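Local coordinates for protein siderophore enterobactin esterase (Emericella nidulans, PDB 6GUO) that hydrolyses the ester bonds of the bacterial xenosiderophore enterobactin, as a homodimer, so that its iron is released inside the fungal cell, at residues Arg101-Leu106 against Pro125-Gly130; Ile33-Pro38 against Gly83-Ala88; Pro218-Ser223 against Gly269-Leu274; Ala174-Pro179 against Thr201-Phe206. All coordinates share one frame; numbering follows the deposited sequence. Where two conformers were deposited one is given.

Contact 1: Arg101-Leu106 against Pro125-Gly130; sequences RRSYDL and PEAHGG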
loop_
_atom_site.group_PDB
_atom_site.type_symbol
_atom_site.label_atom_id
_atom_site.label_comp_id
_atom_site.label_asym_id
_atom_site.label_seq_id
_atom_site.Cartn_x
_atom_site.Cartn_y
_atom_site.Cartn_z
ATOM N N ARG A 101 -9.301 8.531 -19.591
ATOM C CA ARG A 101 -10.485 9.325 -19.220
ATOM C C ARG A 101 -10.286 10.221 -17.995
ATOM O O ARG A 101 -11.022 11.189 -17.810
ATOM C CB ARG A 101 -11.688 8.407 -18.980
ATOM C CG ARG A 101 -12.223 7.775 -20.256
ATOM C CD ARG A 101 -13.330 6.775 -19.978
ATOM N NE ARG A 101 -14.450 7.370 -19.242
ATOM C CZ ARG A 101 -15.483 6.685 -18.751
ATOM N NH1 ARG A 101 -16.437 7.325 -18.085
ATOM N NH2 ARG A 101 -15.573 5.367 -18.918
ATOM N N ARG A 102 -9.305 9.887 -17.158
ATOM C CA ARG A 102 -9.007 10.675 -15.960
ATOM C C ARG A 102 -8.699 12.155 -16.231
ATOM O O ARG A 102 -9.012 12.999 -15.397
ATOM C CB ARG A 102 -7.851 10.038 -15.174
ATOM C CG ARG A 102 -6.487 10.182 -15.834
ATOM C CD ARG A 102 -5.459 9.276 -15.181
ATOM N NE ARG A 102 -5.205 9.670 -13.794
ATOM C CZ ARG A 102 -4.373 10.639 -13.400
ATOM N NH1 ARG A 102 -4.234 10.890 -12.099
ATOM N NH2 ARG A 102 -3.679 11.368 -14.274
ATOM N N SER A 103 -8.088 12.460 -17.380
ATOM C CA SER A 103 -7.701 13.837 -17.704
ATOM C C SER A 103 -8.914 14.758 -17.795
ATOM O O SER A 103 -8.864 15.894 -17.330
ATOM C CB SER A 103 -6.883 13.902 -19.000
ATOM O OG SER A 103 -7.665 13.592 -20.138
ATOM N N TYR A 104 -10.001 14.262 -18.383
ATOM C CA TYR A 104 -11.253 15.024 -18.453
ATOM C C TYR A 104 -11.928 15.093 -17.078
ATOM O O TYR A 104 -12.298 16.177 -16.617
ATOM C CB TYR A 104 -12.211 14.422 -19.484
ATOM C CG TYR A 104 -13.521 15.168 -19.564
ATOM C CD1 TYR A 104 -13.575 16.456 -20.091
ATOM C CD2 TYR A 104 -14.702 14.601 -19.087
ATOM C CE1 TYR A 104 -14.772 17.156 -20.155
ATOM C CE2 TYR A 104 -15.904 15.293 -19.145
ATOM C CZ TYR A 104 -15.936 16.569 -19.681
ATOM O OH TYR A 104 -17.127 17.259 -19.745
ATOM N N ASP A 105 -12.075 13.939 -16.430
ATOM C CA ASP A 105 -12.798 13.853 -15.162
ATOM C C ASP A 105 -12.180 14.656 -14.019
ATOM O O ASP A 105 -12.913 15.156 -13.166
ATOM C CB ASP A 105 -12.967 12.395 -14.703
ATOM C CG ASP A 105 -14.034 11.649 -15.479
ATOM O OD1 ASP A 105 -13.857 10.435 -15.680
ATOM O OD2 ASP A 105 -15.048 12.249 -15.882
ATOM N N LEU A 106 -10.855 14.783 -14.007
ATOM C CA LEU A 106 -10.137 15.328 -12.853
ATOM C C LEU A 106 -9.653 16.774 -12.987
ATOM O O LEU A 106 -9.216 17.356 -11.996
ATOM C CB LEU A 106 -8.951 14.407 -12.515
ATOM C CG LEU A 106 -9.335 12.955 -12.199
ATOM C CD1 LEU A 106 -8.091 12.107 -11.969
ATOM C CD2 LEU A 106 -10.261 12.871 -10.994
ATOM N N PRO A 125 -2.010 17.937 -26.055
ATOM C CA PRO A 125 -3.396 18.165 -25.651
ATOM C C PRO A 125 -4.115 16.882 -25.247
ATOM O O PRO A 125 -3.826 15.804 -25.768
ATOM C CB PRO A 125 -4.043 18.776 -26.903
ATOM C CG PRO A 125 -2.913 19.268 -27.734
ATOM C CD PRO A 125 -1.793 18.316 -27.464
ATOM N N GLU A 126 -5.032 17.028 -24.301
ATOM C CA GLU A 126 -5.871 15.941 -23.819
ATOM C C GLU A 126 -7.213 16.550 -23.455
ATOM O O GLU A 126 -7.314 17.770 -23.306
ATOM C CB GLU A 126 -5.230 15.269 -22.598
ATOM C CG GLU A 126 -4.986 16.205 -21.420
ATOM C CD GLU A 126 -4.042 15.649 -20.366
ATOM O OE1 GLU A 126 -3.678 16.429 -19.469
ATOM O OE2 GLU A 126 -3.664 14.457 -20.414
ATOM N N ALA A 127 -8.235 15.709 -23.318
ATOM C CA ALA A 127 -9.551 16.168 -22.869
ATOM C C ALA A 127 -9.439 16.726 -21.450
ATOM O O ALA A 127 -8.664 16.216 -20.636
ATOM C CB ALA A 127 -10.566 15.037 -22.928
ATOM N N HIS A 128 -10.199 17.784 -21.172
ATOM C CA HIS A 128 -10.064 18.532 -19.924
ATOM C C HIS A 128 -11.347 19.265 -19.551
ATOM O O HIS A 128 -12.205 19.505 -20.402
ATOM C CB HIS A 128 -8.929 19.551 -20.060
ATOM C CG HIS A 128 -9.172 20.580 -21.122
ATOM N ND1 HIS A 128 -9.659 21.838 -20.841
ATOM C CD2 HIS A 128 -9.024 20.527 -22.467
ATOM C CE1 HIS A 128 -9.788 22.520 -21.966
ATOM N NE2 HIS A 128 -9.409 21.746 -22.967
ATOM N N GLY A 129 -11.457 19.623 -18.274
ATOM C CA GLY A 129 -12.523 20.501 -17.789
ATOM C C GLY A 129 -13.798 19.842 -17.286
ATOM O O GLY A 129 -14.809 20.525 -17.114
ATOM N N GLY A 130 -13.756 18.535 -17.029
ATOM C CA GLY A 130 -14.919 17.791 -16.542
ATOM C C GLY A 130 -15.023 17.601 -15.033
ATOM O O GLY A 130 -15.862 16.821 -14.582
HETATM O O HOH W 1 -16.727 14.415 -15.681
#
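A chi1 of 179° swings the ring of Y104 away from its own backbone N and out over G130, while S103, in one of its two conformers, has OG between its backbone N and carbonyl carbon (chi1 69°) and turns the hydroxyl to A127. The CA of G130 lies over one face of the tyrosine ring, 3.6 Å from the ring centroid of Y104 and displaced toward the rim. This is a CH-pi contact. The same ring has H128 O near its plane at the edge, 3.4 Å from Y104 CD1, and at the end of the ring Y104 OH is hydrogen-bonded to E133. In that conformer S103 OG donates to A127 O over 2.9 Å, the donor standing out of the carbonyl plane. Next to it, the extended side chain of E126 brings its carboxylate alongside S103 CB (OE2 to CB 3.6 Å); E126 OE1 is bonded to Y166.

In this alpha/beta-hydrolase the short helix 102-106 and the approach to helix 131-150 flank the proline-rich insertion that narrows the active site, and R102 bonds through NH1 to S165, the serine of a GxSxG sequence that probably forms the nucleophile elbow.

G130, at the N-cap position of helix 131-150, gives its backbone N to Y104 O at 2.8 Å, though the N-H points well off the oxygen (131°). Its carbonyl is tied back to the helix by a water, which donates to G130 O and, at 2.7 Å, to D105 OD2. That carboxylate is also held by Y31 at OD2 and by Y91 at OD1.

Contact 2: Ile33-Pro38 against Gly83-Ala88; sequences IDVSWP and GTVVIA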
loop_
_atom_site.group_PDB
_atom_site.type_symbol
_atom_site.label_atom_id
_atom_site.label_comp_id
_atom_site.label_asym_id
_atom_site.label_seq_id
_atom_site.Cartn_x
_atom_site.Cartn_y
_atom_site.Cartn_z
ATOM N N ILE A 33 -17.472 1.527 -9.977
ATOM C CA ILE A 33 -17.262 1.821 -8.564
ATOM C C ILE A 33 -16.927 0.518 -7.843
ATOM O O ILE A 33 -17.600 -0.491 -8.039
ATOM C CB ILE A 33 -18.437 2.611 -7.923
ATOM C CG1 ILE A 33 -19.731 1.796 -7.821
ATOM C CG2 ILE A 33 -18.695 3.895 -8.708
ATOM C CD1 ILE A 33 -20.693 2.348 -6.783
ATOM N N ASP A 34 -15.850 0.531 -7.058
ATOM C CA ASP A 34 -15.478 -0.600 -6.218
ATOM C C ASP A 34 -15.723 -0.154 -4.788
ATOM O O ASP A 34 -15.359 0.961 -4.422
ATOM C CB ASP A 34 -14.007 -0.970 -6.409
ATOM C CG ASP A 34 -13.741 -1.679 -7.724
ATOM O OD1 ASP A 34 -13.965 -2.908 -7.798
ATOM O OD2 ASP A 34 -13.285 -1.015 -8.678
ATOM N N VAL A 35 -16.359 -1.017 -4.001
ATOM C CA VAL A 35 -16.697 -0.722 -2.614
ATOM C C VAL A 35 -16.213 -1.852 -1.710
ATOM O O VAL A 35 -16.442 -3.020 -2.006
ATOM C CB VAL A 35 -18.219 -0.534 -2.436
ATOM C CG1 VAL A 35 -18.553 -0.148 -0.997
ATOM C CG2 VAL A 35 -18.745 0.521 -3.402
ATOM N N SER A 36 -15.546 -1.501 -0.611
ATOM C CA SER A 36 -15.185 -2.472 0.413
ATOM C C SER A 36 -15.632 -1.990 1.777
ATOM O O SER A 36 -15.768 -0.789 2.005
ATOM C CB SER A 36 -13.680 -2.738 0.438
ATOM O OG SER A 36 -12.953 -1.612 0.890
ATOM N N TRP A 37 -15.838 -2.943 2.679
ATOM C CA TRP A 37 -16.316 -2.646 4.023
ATOM C C TRP A 37 -15.611 -3.521 5.055
ATOM O O TRP A 37 -14.977 -4.513 4.689
ATOM C CB TRP A 37 -17.844 -2.772 4.091
ATOM C CG TRP A 37 -18.402 -4.069 3.629
ATOM C CD1 TRP A 37 -18.738 -5.130 4.407
ATOM C CD2 TRP A 37 -18.723 -4.440 2.286
ATOM N NE1 TRP A 37 -19.243 -6.147 3.637
ATOM C CE2 TRP A 37 -19.242 -5.751 2.329
ATOM C CE3 TRP A 37 -18.613 -3.797 1.047
ATOM C CZ2 TRP A 37 -19.654 -6.430 1.182
ATOM C CZ3 TRP A 37 -19.021 -4.471 -0.088
ATOM C CH2 TRP A 37 -19.531 -5.778 -0.013
ATOM N N PRO A 38 -15.682 -3.137 6.345
ATOM C CA PRO A 38 -14.905 -3.853 7.362
ATOM C C PRO A 38 -15.179 -5.351 7.455
ATOM O O PRO A 38 -16.300 -5.803 7.228
ATOM C CB PRO A 38 -15.317 -3.162 8.664
ATOM C CG PRO A 38 -15.632 -1.776 8.249
ATOM C CD PRO A 38 -16.275 -1.904 6.899
ATOM N N GLY A 83 -15.187 1.691 11.848
ATOM C CA GLY A 83 -14.869 1.073 10.567
ATOM C C GLY A 83 -15.026 2.065 9.431
ATOM O O GLY A 83 -15.771 3.044 9.549
ATOM N N THR A 84 -14.318 1.816 8.334
ATOM C CA THR A 84 -14.332 2.708 7.186
ATOM C C THR A 84 -14.708 1.947 5.924
ATOM O O THR A 84 -14.158 0.884 5.638
ATOM C CB THR A 84 -12.973 3.412 7.002
ATOM O OG1 THR A 84 -12.615 4.076 8.217
ATOM C CG2 THR A 84 -13.031 4.439 5.879
ATOM N N VAL A 85 -15.668 2.503 5.189
ATOM C CA VAL A 85 -16.046 2.007 3.871
ATOM C C VAL A 85 -15.183 2.716 2.828
ATOM O O VAL A 85 -14.994 3.930 2.899
ATOM C CB VAL A 85 -17.556 2.240 3.608
ATOM C CG1 VAL A 85 -17.944 1.902 2.170
ATOM C CG2 VAL A 85 -18.385 1.419 4.581
ATOM N N VAL A 86 -14.661 1.953 1.867
ATOM C CA VAL A 86 -13.876 2.498 0.760
ATOM C C VAL A 86 -14.763 2.507 -0.473
ATOM O O VAL A 86 -15.392 1.497 -0.792
ATOM C CB VAL A 86 -12.618 1.656 0.467
ATOM C CG1 VAL A 86 -11.826 2.234 -0.701
ATOM C CG2 VAL A 86 -11.741 1.565 1.705
ATOM N N ILE A 87 -14.806 3.657 -1.139
ATOM C CA ILE A 87 -15.534 3.834 -2.390
ATOM C C ILE A 87 -14.549 4.351 -3.432
ATOM O O ILE A 87 -14.110 5.501 -3.373
ATOM C CB ILE A 87 -16.721 4.802 -2.227
ATOM C CG1 ILE A 87 -17.618 4.363 -1.058
ATOM C CG2 ILE A 87 -17.513 4.867 -3.534
ATOM C CD1 ILE A 87 -17.306 5.009 0.276
ATOM N N ALA A 88 -14.190 3.485 -4.376
ATOM C CA ALA A 88 -13.235 3.818 -5.416
ATOM C C ALA A 88 -14.003 4.097 -6.692
ATOM O O ALA A 88 -14.760 3.250 -7.142
ATOM C CB ALA A 88 -12.270 2.666 -5.617
HETATM O O HOH W 2 -12.699 1.718 -9.105
#
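The shortest bond between I33-P38 and G83-A88 runs from A88 N to D34 O, 2.8 Å long and almost straight at 177°. It belongs to an antiparallel ladder within the mixed central sheet of the alpha/beta-hydrolase fold, where strand 83-90 has strand 31-36 on one side and the parallel strand 52-58 on the other. D34 and A88 form one hydrogen-bonded pair, completed by D34 N to A88 O; S36 and V86 form the next, S36 N to V86 O and V86 N to S36 O, both 3.0 Å. V35 and I87 make the non-hydrogen-bonded pair between them, where V35 CA rests 3.2 Å from V86 O in a CA-H...O contact.

On the face carrying D34, S36, V86 and A88, the hydroxyl of S36 lies against the valine, OG to V86 CB 3.3 Å, and finds its polar partner in T68 of helix 60-77. The D34 carboxylate reaches the dimer interface: OD1 accepts from A14 N of the second subunit, while OD2 is bonded to Q32. On the other face V35 and V85 meet at an oblique angle. Each valine sets CG1 beside its carbonyl carbon (V35 chi1 -177°), and these two methyl groups touch at 3.8 Å. Past the end of the ladder, the P38 ring abuts the chain at G83, with P38 CG 3.8 Å from G83 CA.

Contact 3: Pro218-Ser223 against Gly269-Leu274; sequences PVLRLS and GRLCKL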
loop_
_atom_site.group_PDB
_atom_site.type_symbol
_atom_site.label_atom_id
_atom_site.label_comp_id
_atom_site.label_asym_id
_atom_site.label_seq_id
_atom_site.Cartn_x
_atom_site.Cartn_y
_atom_site.Cartn_z
ATOM N N PRO A 218 -13.037 22.445 6.738
ATOM C CA PRO A 218 -12.331 21.350 6.080
ATOM C C PRO A 218 -10.943 21.063 6.645
ATOM O O PRO A 218 -10.316 21.930 7.258
ATOM C CB PRO A 218 -12.225 21.832 4.632
ATOM C CG PRO A 218 -12.204 23.311 4.742
ATOM C CD PRO A 218 -13.119 23.637 5.874
ATOM N N VAL A 219 -10.495 19.833 6.419
ATOM C CA VAL A 219 -9.165 19.369 6.791
ATOM C C VAL A 219 -8.468 18.997 5.491
ATOM O O VAL A 219 -9.087 18.382 4.626
ATOM C CB VAL A 219 -9.258 18.150 7.731
ATOM C CG1 VAL A 219 -7.880 17.559 8.008
ATOM C CG2 VAL A 219 -9.946 18.545 9.033
ATOM N N LEU A 220 -7.197 19.384 5.353
ATOM C CA LEU A 220 -6.390 19.047 4.167
ATOM C C LEU A 220 -5.059 18.413 4.567
ATOM O O LEU A 220 -4.371 18.918 5.454
ATOM C CB LEU A 220 -6.113 20.297 3.324
ATOM C CG LEU A 220 -5.161 20.164 2.126
ATOM C CD1 LEU A 220 -5.702 19.200 1.079
ATOM C CD2 LEU A 220 -4.880 21.522 1.508
ATOM N N ARG A 221 -4.696 17.326 3.886
ATOM C CA ARG A 221 -3.348 16.773 3.949
ATOM C C ARG A 221 -2.743 16.829 2.557
ATOM O O ARG A 221 -3.277 16.228 1.627
ATOM C CB ARG A 221 -3.335 15.333 4.458
ATOM C CG ARG A 221 -1.922 14.830 4.753
ATOM C CD ARG A 221 -1.930 13.442 5.363
ATOM N NE ARG A 221 -0.636 13.081 5.962
ATOM C CZ ARG A 221 0.260 12.224 5.458
ATOM N NH1 ARG A 221 1.389 11.997 6.131
ATOM N NH2 ARG A 221 0.058 11.584 4.308
ATOM N N LEU A 222 -1.646 17.575 2.429
ATOM C CA LEU A 222 -0.850 17.630 1.206
ATOM C C LEU A 222 0.326 16.689 1.345
ATOM O O LEU A 222 0.848 16.508 2.442
ATOM C CB LEU A 222 -0.320 19.045 0.972
ATOM C CG LEU A 222 -1.376 20.050 0.512
ATOM C CD1 LEU A 222 -0.931 21.469 0.806
ATOM C CD2 LEU A 222 -1.662 19.864 -0.973
ATOM N N SER A 223 0.757 16.103 0.235
ATOM C CA SER A 223 1.965 15.284 0.251
ATOM C C SER A 223 2.660 15.255 -1.096
ATOM O O SER A 223 2.060 15.563 -2.129
ATOM C CB SER A 223 1.653 13.860 0.726
ATOM O OG SER A 223 0.889 13.149 -0.234
ATOM N N GLY A 269 -5.474 30.638 7.873
ATOM C CA GLY A 269 -6.218 30.111 9.016
ATOM C C GLY A 269 -7.619 29.622 8.680
ATOM O O GLY A 269 -8.449 29.468 9.574
ATOM N N ARG A 270 -7.876 29.357 7.398
ATOM C CA ARG A 270 -9.205 28.957 6.931
ATOM C C ARG A 270 -9.469 27.454 7.065
ATOM O O ARG A 270 -10.610 27.019 6.914
ATOM C CB ARG A 270 -9.429 29.407 5.478
ATOM C CG ARG A 270 -9.861 30.867 5.332
ATOM C CD ARG A 270 -10.967 31.010 4.295
ATOM N NE ARG A 270 -12.165 30.270 4.703
ATOM C CZ ARG A 270 -13.119 29.808 3.888
ATOM N NH1 ARG A 270 -13.066 29.991 2.568
ATOM N NH2 ARG A 270 -14.150 29.143 4.410
ATOM N N LEU A 271 -8.427 26.665 7.340
ATOM C CA LEU A 271 -8.574 25.227 7.539
ATOM C C LEU A 271 -8.531 24.858 9.020
ATOM O O LEU A 271 -7.767 25.432 9.797
ATOM C CB LEU A 271 -7.493 24.469 6.761
ATOM C CG LEU A 271 -7.406 24.808 5.266
ATOM C CD1 LEU A 271 -6.318 23.982 4.611
ATOM C CD2 LEU A 271 -8.723 24.592 4.538
ATOM N N CYS A 272 -9.378 23.897 9.388
ATOM C CA CYS A 272 -9.474 23.368 10.752
ATOM C C CYS A 272 -8.196 22.630 11.144
ATOM O O CYS A 272 -7.705 22.758 12.269
ATOM C CB CYS A 272 -10.678 22.418 10.849
ATOM S SG CYS A 272 -10.800 21.456 12.369
ATOM N N LYS A 273 -7.682 21.840 10.206
ATOM C CA LYS A 273 -6.396 21.179 10.352
ATOM C C LYS A 273 -5.736 21.087 8.983
ATOM O O LYS A 273 -6.405 20.839 7.978
ATOM C CB LYS A 273 -6.556 19.785 10.955
ATOM C CG LYS A 273 -5.239 19.199 11.433
ATOM C CD LYS A 273 -5.355 17.752 11.865
ATOM C CE LYS A 273 -4.011 17.255 12.371
ATOM N NZ LYS A 273 -4.044 15.825 12.777
ATOM N N LEU A 274 -4.423 21.280 8.964
ATOM C CA LEU A 274 -3.652 21.319 7.734
ATOM C C LEU A 274 -2.293 20.666 7.982
ATOM O O LEU A 274 -1.654 20.933 8.991
ATOM C CB LEU A 274 -3.496 22.769 7.283
ATOM C CG LEU A 274 -2.584 23.077 6.099
ATOM C CD1 LEU A 274 -3.043 22.371 4.835
ATOM C CD2 LEU A 274 -2.503 24.580 5.890
#
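Strands 219-225 and 273-279 run parallel, paired here at L220 and L274; the loop before K273 comes in from the helix end at G269, and C272 N donates to P218 O over 3.0 Å nearly in line with the carbonyl. This is one edge of the alpha/beta-hydrolase sheet: 273-279, an outermost strand within the chain, joins 219-225, and the connection between them passes through helices 239-252 and 254-268. The next link is L220 N to K273 O (3.1 Å, 162°), and the same oxygen lies 3.3 Å from V219 CA. K273 N, by contrast, is buried here without a polar partner.

On the face lined by L220 and L274, the two leucines lie side by side and point the same way. Nearly equal first torsions (L220 chi1 174°, L274 chi1 173°) carry both chains off in the same sense and bring L220 CD2 within 3.9 Å of L274 CD1. L265 of helix 254-268 packs on both. L271 joins them with one branch, CD1 against L220 CB, and sends the other, CD2, across the P218 ring at about a right angle, 3.7 Å from CG of that proline. On the opposite face, F298 of helix 288-301 packs on V219 and K273. The lysine chain runs off fully extended, and its contact is made at the root, where V219 CG1 meets K273 CB at 3.9 Å.

Contact 4: Ala174-Pro179 against Thr201-Phe206; sequences ALFTKP and TEARRF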
loop_
_atom_site.group_PDB
_atom_site.type_symbol
_atom_site.label_atom_id
_atom_site.label_comp_id
_atom_site.label_asym_id
_atom_site.label_seq_id
_atom_site.Cartn_x
_atom_site.Cartn_y
_atom_site.Cartn_z
ATOM N N ALA A 174 -12.126 20.537 -5.406
ATOM C CA ALA A 174 -13.285 20.271 -4.556
ATOM C C ALA A 174 -13.231 21.124 -3.289
ATOM O O ALA A 174 -14.189 21.830 -2.983
ATOM C CB ALA A 174 -13.367 18.792 -4.205
ATOM N N LEU A 175 -12.098 21.085 -2.583
ATOM C CA LEU A 175 -11.891 21.917 -1.386
ATOM C C LEU A 175 -12.154 23.415 -1.627
ATOM O O LEU A 175 -12.890 24.049 -0.867
ATOM C CB LEU A 175 -10.469 21.724 -0.830
ATOM C CG LEU A 175 -9.991 22.660 0.287
ATOM C CD1 LEU A 175 -10.887 22.562 1.508
ATOM C CD2 LEU A 175 -8.548 22.353 0.658
ATOM N N PHE A 176 -11.562 23.969 -2.680
ATOM C CA PHE A 176 -11.582 25.419 -2.890
ATOM C C PHE A 176 -12.915 25.950 -3.409
ATOM O O PHE A 176 -13.253 27.089 -3.121
ATOM C CB PHE A 176 -10.437 25.872 -3.810
ATOM C CG PHE A 176 -9.056 25.549 -3.286
ATOM C CD1 PHE A 176 -8.760 25.613 -1.920
ATOM C CD2 PHE A 176 -8.040 25.196 -4.166
ATOM C CE1 PHE A 176 -7.492 25.316 -1.454
ATOM C CE2 PHE A 176 -6.769 24.900 -3.700
ATOM C CZ PHE A 176 -6.494 24.960 -2.343
ATOM N N THR A 177 -13.665 25.133 -4.153
ATOM C CA THR A 177 -14.943 25.569 -4.743
ATOM C C THR A 177 -16.192 25.029 -4.037
ATOM O O THR A 177 -17.252 25.666 -4.093
ATOM C CB THR A 177 -15.014 25.211 -6.241
ATOM O OG1 THR A 177 -15.032 23.793 -6.409
ATOM C CG2 THR A 177 -13.827 25.802 -6.991
ATOM N N LYS A 178 -16.080 23.869 -3.390
ATOM C CA LYS A 178 -17.204 23.264 -2.675
ATOM C C LYS A 178 -16.677 22.611 -1.383
ATOM O O LYS A 178 -16.724 21.391 -1.241
ATOM C CB LYS A 178 -17.925 22.271 -3.606
ATOM C CG LYS A 178 -19.376 21.975 -3.229
ATOM C CD LYS A 178 -20.174 21.361 -4.382
ATOM C CE LYS A 178 -19.948 19.861 -4.524
ATOM N NZ LYS A 178 -20.745 19.260 -5.633
ATOM N N PRO A 179 -16.170 23.433 -0.433
ATOM C CA PRO A 179 -15.470 22.906 0.753
ATOM C C PRO A 179 -16.276 21.966 1.661
ATOM O O PRO A 179 -15.674 21.161 2.372
ATOM C CB PRO A 179 -15.055 24.171 1.524
ATOM C CG PRO A 179 -15.890 25.269 0.974
ATOM C CD PRO A 179 -16.166 24.907 -0.450
ATOM N N THR A 201 -5.510 30.310 -8.447
ATOM C CA THR A 201 -6.609 31.280 -8.556
ATOM C C THR A 201 -7.776 30.855 -7.658
ATOM O O THR A 201 -8.306 31.667 -6.901
ATOM C CB THR A 201 -7.099 31.430 -10.012
ATOM O OG1 THR A 201 -5.978 31.667 -10.873
ATOM C CG2 THR A 201 -8.095 32.590 -10.151
ATOM N N GLU A 202 -8.143 29.575 -7.724
ATOM C CA GLU A 202 -9.210 29.032 -6.875
ATOM C C GLU A 202 -8.811 29.012 -5.396
ATOM O O GLU A 202 -9.631 29.316 -4.538
ATOM C CB GLU A 202 -9.628 27.638 -7.342
ATOM C CG GLU A 202 -10.240 27.637 -8.735
ATOM C CD GLU A 202 -10.812 26.293 -9.144
ATOM O OE1 GLU A 202 -10.397 25.256 -8.585
ATOM O OE2 GLU A 202 -11.682 26.274 -10.041
ATOM N N ALA A 203 -7.554 28.668 -5.110
ATOM C CA ALA A 203 -7.016 28.716 -3.739
ATOM C C ALA A 203 -7.153 30.105 -3.109
ATOM O O ALA A 203 -7.592 30.233 -1.967
ATOM C CB ALA A 203 -5.556 28.292 -3.724
ATOM N N ARG A 204 -6.782 31.137 -3.864
ATOM C CA ARG A 204 -6.825 32.519 -3.365
ATOM C C ARG A 204 -8.248 33.058 -3.209
ATOM O O ARG A 204 -8.509 33.835 -2.291
ATOM C CB ARG A 204 -5.966 33.438 -4.241
ATOM C CG ARG A 204 -4.480 33.253 -3.961
ATOM C CD ARG A 204 -3.590 33.510 -5.165
ATOM N NE ARG A 204 -2.259 32.931 -4.954
ATOM C CZ ARG A 204 -1.333 32.753 -5.899
ATOM N NH1 ARG A 204 -1.556 33.105 -7.167
ATOM N NH2 ARG A 204 -0.161 32.212 -5.571
ATOM N N ARG A 205 -9.156 32.644 -4.093
ATOM C CA ARG A 205 -10.588 32.940 -3.934
ATOM C C ARG A 205 -11.138 32.258 -2.675
ATOM O O ARG A 205 -11.908 32.861 -1.924
ATOM C CB ARG A 205 -11.377 32.509 -5.180
ATOM C CG ARG A 205 -12.884 32.731 -5.101
ATOM C CD ARG A 205 -13.541 32.575 -6.465
ATOM N NE ARG A 205 -15.006 32.582 -6.387
ATOM C CZ ARG A 205 -15.785 31.522 -6.136
ATOM N NH1 ARG A 205 -15.275 30.307 -5.918
ATOM N NH2 ARG A 205 -17.108 31.682 -6.098
ATOM N N PHE A 206 -10.733 31.008 -2.450
ATOM C CA PHE A 206 -11.087 30.288 -1.225
ATOM C C PHE A 206 -10.523 30.985 0.013
ATOM O O PHE A 206 -11.232 31.154 1.001
ATOM C CB PHE A 206 -10.609 28.830 -1.282
ATOM C CG PHE A 206 -10.746 28.095 0.021
ATOM C CD1 PHE A 206 -11.959 27.525 0.389
ATOM C CD2 PHE A 206 -9.659 27.976 0.886
ATOM C CE1 PHE A 206 -12.088 26.846 1.594
ATOM C CE2 PHE A 206 -9.784 27.304 2.091
ATOM C CZ PHE A 206 -10.999 26.737 2.445
HETATM O O HOH W 3 -12.543 29.014 -5.057
HETATM O O HOH W 4 -17.334 28.063 -5.779
#
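The last turn of helix 166-177 meets the middle of helix 199-208, F176 and F206 coming closest at 5.2 Å between CA atoms, and the chain leaves the first helix at K178. Helix 166-177 directly follows S165 of the probable nucleophile elbow in this alpha/beta-hydrolase fold. No direct hydrogen bond joins the two segments, but water does. One water donates to F176 O and to E202 O and accepts from R205 NH1; a second links T177 O to that same NH1, lying in the guanidinium plane at its edge. R205 thus reaches back over the end of the neighbouring helix through solvent.

The side-chain packing turns on two phenylalanines. F176, with CG beside its backbone N (chi1 -60°), lays its ring against the other helix so that A203 CA stands over the centre of one face, 3.7 Å from the F176 ring centroid. The methyl group follows over the same face, A203 CB reaching 3.6 Å from F176 CE2. F206 meets F176 at a slant, the ring planes inclined at 45° and CD1 of F176 lying 3.7 Å from CG of F206. F206 CE1 also meets P179, 4.0 Å from P179 CB. At the other end T177 CG2 touches the E202 carboxylate, 3.7 Å from CD; that carboxylate accepts a bond at OE1 from H173, one turn back on helix 166-177.

Around this pair of helices, L265 of helix 254-268 packs on F176 and L261 on A203, while L175 turns to Y185 of strand 184-188 and A174 lies against L135 of helix 131-150.

Contacts 3 and 4 adjoin, their centres 12 Å apart. R270 NH1 probably bonds F206 O at 2.7 Å, and its guanidinium makes a cation-pi contact with the F206 ring. L175 packs against P218, its CD1 lying 3.5 Å from P218 CB. Contact 2 belongs to the same sheet as contact 3 but lies toward its antiparallel side, with centres about 24 Å apart, and it is the one of the four that touches the second subunit. Contact 1 touches none of the others, its nearest atoms about 8 Å from contact 4 and about 10 Å from contact 2; R102 bonds S165 of the probable nucleophile elbow, and the insertion narrowing the active site lies between its two segments.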